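Local coordinates for protein methionine gamma-lyase (Trichomonas vaginalis, PDB 1PFF) that belongs to the Cys/Met metabolism family of pyridoxal-phosphate-dependent enzymes and has the fold of the PLP aminotransferase clan, at residues 1-6 with 187-192; 31-36 with 162-167; 119-124 with 129-134. One frame throughout, in Å; residues are numbered along the deposited sequence.

Overall arrangement
The three contacts are nested along the chain, 119-124/129-134 inside 31-36/162-167 and both inside 1-6/187-192, and none touches another. Contact 3 lies deepest, with its centre about 10 Å from that of the chain, at the carboxyl end of strand 116-120, the side of the large-domain sheet where the cofactor sits in this fold. Contact 2, about 19 Å from it between centres, packs two helix ends near the start of that same strand, through Leu116. Contact 1 is about 18 Å from contact 3 and 23 Å from contact 2, again between centres; its helix 183-216 directly follows helix 162-177 of contact 2. Contacts 1 and 2 adjoin other subunits, whereas contact 3 is internal to the chain.

Contact 1. Residues 1-6 with 187-192; sequences SALEGK and WLITRG. With EDO (1,2-ethanediol), chain D.
Leu3 and Thr190 mark the nearest backbone approach between two helical segments, their CA atoms lying 5.2 Å apart. The axes of helices 2-6 and 187-192 come within 9.5 Å and run in roughly the same direction, with a crossing angle of 33°. Leu3 carries most of the first segment's share. Its CB sits 3.2 Å from Thr190 OG1, and the two side chains meet at a slant. With CG anti to the backbone N (chi1 173°), the branched end of Leu3 swings toward Ile189, where Leu3 CD1 reaches Ile189 CG2 at 3.5 Å. The end of Ile189 leads away, and its side chain also packs on loop residues Ile147, Asn148 and Val153, while Leu3 is also covered by Ile181, Ala18 and Ala186. Helix 2-11 is thus laid against the early turns of helix 183-216, the long helix that leads from the seven-stranded large domain toward the smaller C-terminal domain of the PLP aminotransferase fold. Thr190 divides its branches between two neighbours. The hydroxyl, placed beside its own backbone N, bonds to Ala186 O one turn back, so its approach to Leu3 is a packing contact of an oxygen already engaged. Its CG2 instead meets Lys6 CE at 4.0 Å, the lysine chain passing nearly at right angles to the threonine. The start of the first helix is organised by an ST motif, in which Ser1 OG accepts a nearly straight bond (168°) from Glu4 N at 3.1 Å. Glu4 folds back in return: its OE1 meets Ser1 N from above the carboxylate plane and is also salt-bridged to Lys169. Arg191 NH2 bonds to His150 O of the second subunit, and Trp187 packs on Thr151 of that subunit.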
loop_
_atom_site.group_PDB
_atom_site.type_symbol
_atom_site.label_atom_id
_atom_site.label_comp_id
_atom_site.label_asym_id
_atom_site.label_seq_id
_atom_site.Cartn_x
_atom_site.Cartn_y
_atom_site.Cartn_z
ATOM N N SER A 1 -14.081 -12.806 -4.147
ATOM C CA SER A 1 -13.085 -12.183 -3.231
ATOM C C SER A 1 -13.722 -11.908 -1.866
ATOM O O SER A 1 -14.947 -11.990 -1.713
ATOM C CB SER A 1 -12.507 -10.904 -3.857
ATOM O OG SER A 1 -13.371 -9.792 -3.681
ATOM N N ALA A 2 -12.889 -11.591 -0.878
ATOM C CA ALA A 2 -13.364 -11.263 0.463
ATOM C C ALA A 2 -14.273 -10.033 0.436
ATOM O O ALA A 2 -15.307 -10.005 1.105
ATOM C CB ALA A 2 -12.182 -11.037 1.399
ATOM N N LEU A 3 -13.884 -9.027 -0.352
ATOM C CA LEU A 3 -14.676 -7.810 -0.487
ATOM C C LEU A 3 -16.029 -8.136 -1.102
ATOM O O LEU A 3 -17.075 -7.744 -0.574
ATOM C CB LEU A 3 -13.951 -6.754 -1.334
ATOM C CG LEU A 3 -14.744 -5.480 -1.699
ATOM C CD1 LEU A 3 -15.189 -4.693 -0.471
ATOM C CD2 LEU A 3 -13.960 -4.577 -2.651
ATOM N N GLU A 4 -15.992 -8.862 -2.214
ATOM C CA GLU A 4 -17.197 -9.206 -2.954
ATOM C C GLU A 4 -18.190 -9.990 -2.084
ATOM O O GLU A 4 -19.382 -9.701 -2.091
ATOM C CB GLU A 4 -16.836 -9.939 -4.253
ATOM C CG GLU A 4 -16.241 -8.976 -5.287
ATOM C CD GLU A 4 -15.506 -9.647 -6.436
ATOM O OE1 GLU A 4 -15.377 -10.899 -6.455
ATOM O OE2 GLU A 4 -15.058 -8.903 -7.349
ATOM N N GLY A 5 -17.686 -10.946 -1.305
ATOM C CA GLY A 5 -18.515 -11.683 -0.365
ATOM C C GLY A 5 -19.200 -10.830 0.696
ATOM O O GLY A 5 -20.370 -11.062 1.031
ATOM N N LYS A 6 -18.478 -9.848 1.237
ATOM C CA LYS A 6 -19.028 -8.975 2.281
ATOM C C LYS A 6 -20.124 -8.052 1.746
ATOM O O LYS A 6 -21.168 -7.873 2.378
ATOM C CB LYS A 6 -17.920 -8.168 2.968
ATOM C CG LYS A 6 -17.125 -8.997 3.986
ATOM C CD LYS A 6 -16.147 -8.159 4.813
ATOM C CE LYS A 6 -15.015 -9.032 5.369
ATOM N NZ LYS A 6 -14.687 -8.711 6.796
ATOM N N TRP A 187 -8.773 -3.724 -0.555
ATOM C CA TRP A 187 -8.448 -4.006 0.839
ATOM C C TRP A 187 -8.981 -2.893 1.746
ATOM O O TRP A 187 -9.656 -3.171 2.742
ATOM C CB TRP A 187 -6.936 -4.206 0.997
ATOM C CG TRP A 187 -6.456 -4.152 2.404
ATOM C CD1 TRP A 187 -6.758 -5.023 3.412
ATOM C CD2 TRP A 187 -5.596 -3.163 2.969
ATOM N NE1 TRP A 187 -6.133 -4.635 4.572
ATOM C CE2 TRP A 187 -5.411 -3.496 4.329
ATOM C CE3 TRP A 187 -4.953 -2.023 2.462
ATOM C CZ2 TRP A 187 -4.614 -2.735 5.190
ATOM C CZ3 TRP A 187 -4.157 -1.263 3.318
ATOM C CH2 TRP A 187 -3.996 -1.625 4.669
ATOM N N LEU A 188 -8.701 -1.644 1.373
ATOM C CA LEU A 188 -9.214 -0.464 2.073
ATOM C C LEU A 188 -10.738 -0.419 2.137
ATOM O O LEU A 188 -11.306 -0.051 3.169
ATOM C CB LEU A 188 -8.686 0.825 1.427
ATOM C CG LEU A 188 -7.237 1.225 1.728
ATOM C CD1 LEU A 188 -6.840 2.502 0.983
ATOM C CD2 LEU A 188 -7.006 1.375 3.236
ATOM N N ILE A 189 -11.396 -0.790 1.039
ATOM C CA ILE A 189 -12.859 -0.834 1.010
ATOM C C ILE A 189 -13.372 -1.896 1.977
ATOM O O ILE A 189 -14.336 -1.651 2.712
ATOM C CB ILE A 189 -13.394 -1.105 -0.424
ATOM C CG1 ILE A 189 -12.891 -0.053 -1.420
ATOM C CG2 ILE A 189 -14.921 -1.155 -0.437
ATOM C CD1 ILE A 189 -13.303 1.354 -1.106
ATOM N N THR A 190 -12.724 -3.065 1.964
ATOM C CA THR A 190 -13.055 -4.170 2.869
ATOM C C THR A 190 -12.990 -3.725 4.334
ATOM O O THR A 190 -13.845 -4.091 5.130
ATOM C CB THR A 190 -12.119 -5.390 2.622
ATOM O OG1 THR A 190 -12.398 -5.956 1.336
ATOM C CG2 THR A 190 -12.435 -6.542 3.578
ATOM N N ARG A 191 -11.975 -2.934 4.671
ATOM C CA ARG A 191 -11.826 -2.386 6.022
ATOM C C ARG A 191 -12.909 -1.343 6.302
ATOM O O ARG A 191 -13.425 -1.248 7.425
ATOM C CB ARG A 191 -10.437 -1.781 6.208
ATOM C CG ARG A 191 -9.278 -2.790 6.129
ATOM C CD ARG A 191 -9.486 -4.088 6.924
ATOM N NE ARG A 191 -9.297 -3.898 8.366
ATOM C CZ ARG A 191 -9.272 -4.882 9.266
ATOM N NH1 ARG A 191 -9.419 -6.149 8.896
ATOM N NH2 ARG A 191 -9.101 -4.598 10.547
ATOM N N GLY A 192 -13.250 -0.574 5.271
ATOM C CA GLY A 192 -14.346 0.373 5.322
ATOM C C GLY A 192 -15.682 -0.217 5.730
ATOM O O GLY A 192 -16.455 0.461 6.391
HETATM C C1 EDO D . -9.204 -12.642 -1.866
HETATM O O1 EDO D . -9.949 -13.019 -0.719
HETATM C C2 EDO D . -8.452 -11.354 -1.564
HETATM O O2 EDO D . -8.800 -10.378 -2.533
#

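Contact 2. Residues 31-36 with 162-167. With EDO (1,2-ethanediol), chain M.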
loop_
_atom_site.group_PDB
_atom_site.type_symbol
_atom_site.label_atom_id
_atom_site.label_comp_id
_atom_site.label_asym_id
_atom_site.label_seq_id
_atom_site.Cartn_x
_atom_site.Cartn_y
_atom_site.Cartn_z
ATOM N N TRP A 31 -23.253 -2.382 -20.719
ATOM C CA TRP A 31 -22.690 -2.840 -21.997
ATOM C C TRP A 31 -22.798 -4.368 -22.126
ATOM O O TRP A 31 -22.994 -4.885 -23.220
ATOM C CB TRP A 31 -21.222 -2.439 -22.164
ATOM C CG TRP A 31 -20.914 -0.964 -22.307
ATOM C CD1 TRP A 31 -20.288 -0.169 -21.382
ATOM C CD2 TRP A 31 -21.137 -0.135 -23.455
ATOM N NE1 TRP A 31 -20.130 1.106 -21.875
ATOM C CE2 TRP A 31 -20.654 1.160 -23.142
ATOM C CE3 TRP A 31 -21.719 -0.343 -24.713
ATOM C CZ2 TRP A 31 -20.723 2.232 -24.042
ATOM C CZ3 TRP A 31 -21.788 0.729 -25.613
ATOM C CH2 TRP A 31 -21.288 2.000 -25.266
ATOM N N THR A 32 -22.667 -5.086 -21.008
ATOM C CA THR A 32 -22.734 -6.552 -21.021
ATOM C C THR A 32 -24.072 -7.090 -21.535
ATOM O O THR A 32 -24.122 -8.123 -22.218
ATOM C CB THR A 32 -22.465 -7.095 -19.600
ATOM O OG1 THR A 32 -21.125 -6.769 -19.215
ATOM C CG2 THR A 32 -22.490 -8.624 -19.570
ATOM N N PHE A 33 -25.151 -6.389 -21.194
ATOM C CA PHE A 33 -26.504 -6.903 -21.417
ATOM C C PHE A 33 -27.275 -6.191 -22.523
ATOM O O PHE A 33 -28.488 -6.398 -22.703
ATOM C CB PHE A 33 -27.283 -6.958 -20.093
ATOM C CG PHE A 33 -26.684 -7.923 -19.097
ATOM C CD1 PHE A 33 -26.010 -7.456 -17.967
ATOM C CD2 PHE A 33 -26.745 -9.291 -19.319
ATOM C CE1 PHE A 33 -25.420 -8.351 -17.059
ATOM C CE2 PHE A 33 -26.172 -10.194 -18.415
ATOM C CZ PHE A 33 -25.506 -9.718 -17.288
ATOM N N LEU A 34 -26.553 -5.373 -23.278
ATOM C CA LEU A 34 -27.114 -4.669 -24.426
ATOM C C LEU A 34 -26.390 -5.079 -25.703
ATOM O O LEU A 34 -25.306 -5.660 -25.652
ATOM C CB LEU A 34 -27.007 -3.146 -24.237
ATOM C CG LEU A 34 -27.898 -2.517 -23.158
ATOM C CD1 LEU A 34 -27.570 -1.035 -22.966
ATOM C CD2 LEU A 34 -29.421 -2.725 -23.417
ATOM N N LYS A 35 -27.012 -4.763 -26.833
ATOM C CA LYS A 35 -26.411 -4.893 -28.155
ATOM C C LYS A 35 -27.093 -3.884 -29.066
ATOM O O LYS A 35 -28.154 -3.344 -28.722
ATOM C CB LYS A 35 -26.554 -6.317 -28.706
ATOM C CG LYS A 35 -27.980 -6.834 -28.802
ATOM C CD LYS A 35 -28.015 -8.195 -29.446
ATOM C CE LYS A 35 -29.256 -8.965 -29.026
ATOM N NZ LYS A 35 -30.517 -8.176 -29.127
ATOM N N ALA A 36 -26.488 -3.604 -30.213
ATOM C CA ALA A 36 -27.122 -2.722 -31.189
ATOM C C ALA A 36 -28.509 -3.286 -31.486
ATOM O O ALA A 36 -28.662 -4.495 -31.696
ATOM C CB ALA A 36 -26.293 -2.649 -32.462
ATOM N N ALA A 162 -25.687 -14.981 -9.219
ATOM C CA ALA A 162 -24.384 -15.534 -9.611
ATOM C C ALA A 162 -24.173 -15.569 -11.125
ATOM O O ALA A 162 -23.093 -15.216 -11.626
ATOM C CB ALA A 162 -24.189 -16.924 -9.014
ATOM N N ASP A 163 -25.206 -15.977 -11.856
ATOM C CA ASP A 163 -25.077 -16.095 -13.303
ATOM C C ASP A 163 -24.912 -14.744 -14.019
ATOM O O ASP A 163 -24.121 -14.639 -14.961
ATOM C CB ASP A 163 -26.172 -16.999 -13.906
ATOM C CG ASP A 163 -27.569 -16.389 -13.870
ATOM O OD1 ASP A 163 -27.824 -15.396 -13.153
ATOM O OD2 ASP A 163 -28.501 -16.875 -14.552
ATOM N N ILE A 164 -25.620 -13.716 -13.551
ATOM C CA ILE A 164 -25.411 -12.347 -14.033
ATOM C C ILE A 164 -23.992 -11.840 -13.709
ATOM O O ILE A 164 -23.292 -11.343 -14.596
ATOM C CB ILE A 164 -26.484 -11.377 -13.475
ATOM C CG1 ILE A 164 -27.848 -11.665 -14.116
ATOM C CG2 ILE A 164 -26.081 -9.907 -13.737
ATOM C CD1 ILE A 164 -29.014 -10.968 -13.441
ATOM N N ILE A 165 -23.571 -11.977 -12.449
ATOM C CA ILE A 165 -22.228 -11.546 -12.042
ATOM C C ILE A 165 -21.116 -12.278 -12.789
ATOM O O ILE A 165 -20.073 -11.693 -13.073
ATOM C CB ILE A 165 -22.031 -11.666 -10.511
ATOM C CG1 ILE A 165 -22.932 -10.667 -9.762
ATOM C CG2 ILE A 165 -20.540 -11.474 -10.146
ATOM C CD1 ILE A 165 -22.816 -9.215 -10.274
ATOM N N ALA A 166 -21.332 -13.557 -13.097
ATOM C CA ALA A 166 -20.403 -14.303 -13.950
ATOM C C ALA A 166 -20.141 -13.573 -15.274
ATOM O O ALA A 166 -19.000 -13.449 -15.684
ATOM C CB ALA A 166 -20.912 -15.717 -14.211
ATOM N N LYS A 167 -21.200 -13.087 -15.920
ATOM C CA LYS A 167 -21.092 -12.347 -17.190
ATOM C C LYS A 167 -20.516 -10.944 -17.009
ATOM O O LYS A 167 -19.724 -10.475 -17.831
ATOM C CB LYS A 167 -22.460 -12.259 -17.872
ATOM C CG LYS A 167 -22.947 -13.580 -18.444
ATOM C CD LYS A 167 -24.175 -13.374 -19.321
ATOM C CE LYS A 167 -24.562 -14.668 -20.030
ATOM N NZ LYS A 167 -26.014 -14.687 -20.388
HETATM C C1 EDO M . -29.258 -14.999 -22.959
HETATM O O1 EDO M . -27.959 -15.460 -23.304
HETATM C C2 EDO M . -29.195 -14.153 -21.690
HETATM O O2 EDO M . -28.337 -13.038 -21.891
#
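The ring of Phe33 points into the angle between Ile164 and Lys167, and its side chain crosses both of theirs roughly at right angles. Ile164 CG2 approaches Phe33 CZ at 3.6 Å, and Lys167 CD lies 3.9 Å from Phe33 CE2; these contacting carbons lie oblique to the ring, neither over a face nor in its plane. One face of the ring is covered by its own neighbour, Thr32, whose CG2 stands 3.8 Å above the plane and over the centre. Thr32 CG2, anti to its backbone N, also lies 3.8 Å from Lys167 O. Thr32 OG1 bonds instead to Ala28 O, one turn back in its helix. In this α/β/α large domain the end of helix 22-33 is thereby set against the first turns of helix 162-177, and Phe33 and Ile164 both rest on Leu116 of strand 116-120. Ile164 O faces the phenyl edge in the ring plane. Lys167 runs extended past the ring, carrying its NZ toward an ethanediol molecule, to which it makes a weak hydrogen bond. Trp31 stacks edge-to-face with Phe61 of the third subunit and bonds through NE1 to Ile176 O of that subunit.

Contact 3. Residues 119-124 with 129-134; sequences VDNTFA and TNPLDL. With EDO (1,2-ethanediol), chain R.
Asn121 ND2 is held by two acceptors, Thr129 O across the contact and the Glu11 carboxylate of the N-terminal helix. The bond to Thr129 O is 3.0 Å long with an N-H...O angle of 148°; the nitrogen stands above the carbonyl plane, 39° out of it. Having CG anti to the backbone N (chi1 -162°) extends the amide toward the 129-134 segment, where it meets the Pro131 ring at a slant. Pro131 CD lies 3.6 Å from Asn121 ND2, and Pro131 CG is 3.8 Å from Asn121 CG. Pro131 CG also touches Val119 CG1 at 4.0 Å, so the proline packs against the last part of the strand (Val119) and the loop residue Asn121 that follows it. Thr129 closes the other end of the contact: its OG1 is 3.7 Å from Ala124 CB, although its polar partner is Gln240 O. Pro131 begins a short 3-10 segment, 131-133.

Asp120, whose CB points away from the 129-134 segment, forms an Asx turn. Its OD2 accepts both Thr122 N, at 3.0 Å, and Thr122 OG1, the latter on the syn lone pair, while Asp120 OD1 takes a hydrogen bond from ethanediol O2 at 3.2 Å. Thr122 OG1 is further tied to Ser142 N.

The contact closes a tight excursion through helix 125-128 at the carboxyl end of strand 116-120. Strand 84-90 adjoins the strand on one side and strand 138-142 on the other; Val139 of strand 138-142 touches both Asn121 and Pro131, while helix 102-109 meets Thr129 through Ile102.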
loop_
_atom_site.group_PDB
_atom_site.type_symbol
_atom_site.label_atom_id
_atom_site.label_comp_id
_atom_site.label_asym_id
_atom_site.label_seq_id
_atom_site.Cartn_x
_atom_site.Cartn_y
_atom_site.Cartn_z
ATOM N N VAL A 119 -30.439 -0.575 -10.391
ATOM C CA VAL A 119 -30.550 0.579 -9.502
ATOM C C VAL A 119 -29.184 0.943 -8.940
ATOM O O VAL A 119 -28.435 0.079 -8.468
ATOM C CB VAL A 119 -31.570 0.323 -8.354
ATOM C CG1 VAL A 119 -31.526 1.416 -7.266
ATOM C CG2 VAL A 119 -32.979 0.228 -8.931
ATOM N N ASP A 120 -28.880 2.231 -9.012
ATOM C CA ASP A 120 -27.693 2.798 -8.394
ATOM C C ASP A 120 -28.080 3.124 -6.954
ATOM O O ASP A 120 -28.881 4.024 -6.704
ATOM C CB ASP A 120 -27.232 4.034 -9.186
ATOM C CG ASP A 120 -26.039 4.744 -8.551
ATOM O OD1 ASP A 120 -25.499 5.664 -9.201
ATOM O OD2 ASP A 120 -25.577 4.464 -7.424
ATOM N N ASN A 121 -27.527 2.351 -6.023
ATOM C CA ASN A 121 -27.837 2.451 -4.592
ATOM C C ASN A 121 -26.728 3.173 -3.820
ATOM O O ASN A 121 -26.606 3.026 -2.601
ATOM C CB ASN A 121 -28.039 1.042 -4.021
ATOM C CG ASN A 121 -28.766 1.029 -2.687
ATOM O OD1 ASN A 121 -29.729 1.783 -2.460
ATOM N ND2 ASN A 121 -28.328 0.132 -1.799
ATOM N N THR A 122 -25.934 3.967 -4.529
ATOM C CA THR A 122 -24.794 4.655 -3.926
ATOM C C THR A 122 -25.192 5.497 -2.711
ATOM O O THR A 122 -24.630 5.346 -1.636
ATOM C CB THR A 122 -24.099 5.536 -4.971
ATOM O OG1 THR A 122 -23.510 4.705 -5.989
ATOM C CG2 THR A 122 -22.926 6.287 -4.357
ATOM N N PHE A 123 -26.160 6.388 -2.882
ATOM C CA PHE A 123 -26.414 7.378 -1.848
ATOM C C PHE A 123 -27.185 6.856 -0.635
ATOM O O PHE A 123 -26.904 7.265 0.500
ATOM C CB PHE A 123 -26.973 8.660 -2.456
ATOM C CG PHE A 123 -25.904 9.504 -3.113
ATOM C CD1 PHE A 123 -25.029 10.260 -2.341
ATOM C CD2 PHE A 123 -25.727 9.479 -4.481
ATOM C CE1 PHE A 123 -24.021 11.023 -2.935
ATOM C CE2 PHE A 123 -24.728 10.236 -5.089
ATOM C CZ PHE A 123 -23.875 11.010 -4.313
ATOM N N ALA A 124 -28.098 5.914 -0.866
ATOM C CA ALA A 124 -28.747 5.196 0.238
ATOM C C ALA A 124 -27.771 4.243 0.952
ATOM O O ALA A 124 -27.735 4.203 2.197
ATOM C CB ALA A 124 -29.990 4.426 -0.260
ATOM N N THR A 129 -31.101 0.920 2.169
ATOM C CA THR A 129 -31.983 0.329 1.161
ATOM C C THR A 129 -31.342 -0.919 0.572
ATOM O O THR A 129 -30.146 -0.931 0.277
ATOM C CB THR A 129 -32.266 1.367 0.038
ATOM O OG1 THR A 129 -32.971 2.479 0.606
ATOM C CG2 THR A 129 -33.252 0.819 -1.026
ATOM N N ASN A 130 -32.148 -1.965 0.390
ATOM C CA ASN A 130 -31.694 -3.157 -0.322
ATOM C C ASN A 130 -32.586 -3.416 -1.527
ATOM O O ASN A 130 -33.543 -4.182 -1.428
ATOM C CB ASN A 130 -31.670 -4.362 0.626
ATOM C CG ASN A 130 -30.780 -4.122 1.836
ATOM O OD1 ASN A 130 -31.240 -4.158 2.989
ATOM N ND2 ASN A 130 -29.509 -3.845 1.577
ATOM N N PRO A 131 -32.290 -2.771 -2.661
ATOM C CA PRO A 131 -33.178 -2.846 -3.830
ATOM C C PRO A 131 -33.439 -4.272 -4.311
ATOM O O PRO A 131 -34.530 -4.533 -4.836
ATOM C CB PRO A 131 -32.436 -2.023 -4.905
ATOM C CG PRO A 131 -31.547 -1.084 -4.102
ATOM C CD PRO A 131 -31.101 -1.932 -2.922
ATOM N N LEU A 132 -32.479 -5.178 -4.120
ATOM C CA LEU A 132 -32.651 -6.576 -4.538
ATOM C C LEU A 132 -33.841 -7.241 -3.835
ATOM O O LEU A 132 -34.534 -8.061 -4.431
ATOM C CB LEU A 132 -31.370 -7.398 -4.320
ATOM C CG LEU A 132 -30.108 -6.969 -5.085
ATOM C CD1 LEU A 132 -28.986 -7.950 -4.769
ATOM C CD2 LEU A 132 -30.331 -6.879 -6.596
ATOM N N ASP A 133 -34.078 -6.850 -2.579
ATOM C CA ASP A 133 -35.198 -7.345 -1.769
ATOM C C ASP A 133 -36.532 -6.999 -2.417
ATOM O O ASP A 133 -37.535 -7.694 -2.214
ATOM C CB ASP A 133 -35.179 -6.697 -0.382
ATOM C CG ASP A 133 -34.050 -7.198 0.500
ATOM O OD1 ASP A 133 -32.915 -7.383 0.020
ATOM O OD2 ASP A 133 -34.211 -7.424 1.712
ATOM N N LEU A 134 -36.529 -5.916 -3.187
ATOM C CA LEU A 134 -37.728 -5.431 -3.848
ATOM C C LEU A 134 -37.842 -5.872 -5.312
ATOM O O LEU A 134 -38.684 -5.355 -6.052
ATOM C CB LEU A 134 -37.799 -3.906 -3.735
ATOM C CG LEU A 134 -37.772 -3.384 -2.297
ATOM C CD1 LEU A 134 -37.695 -1.852 -2.315
ATOM C CD2 LEU A 134 -38.976 -3.888 -1.494
HETATM C C1 EDO R . -22.498 8.002 -8.642
HETATM O O1 EDO R . -21.772 9.191 -8.355
HETATM C C2 EDO R . -21.681 7.107 -9.570
HETATM O O2 EDO R . -22.371 5.882 -9.779
#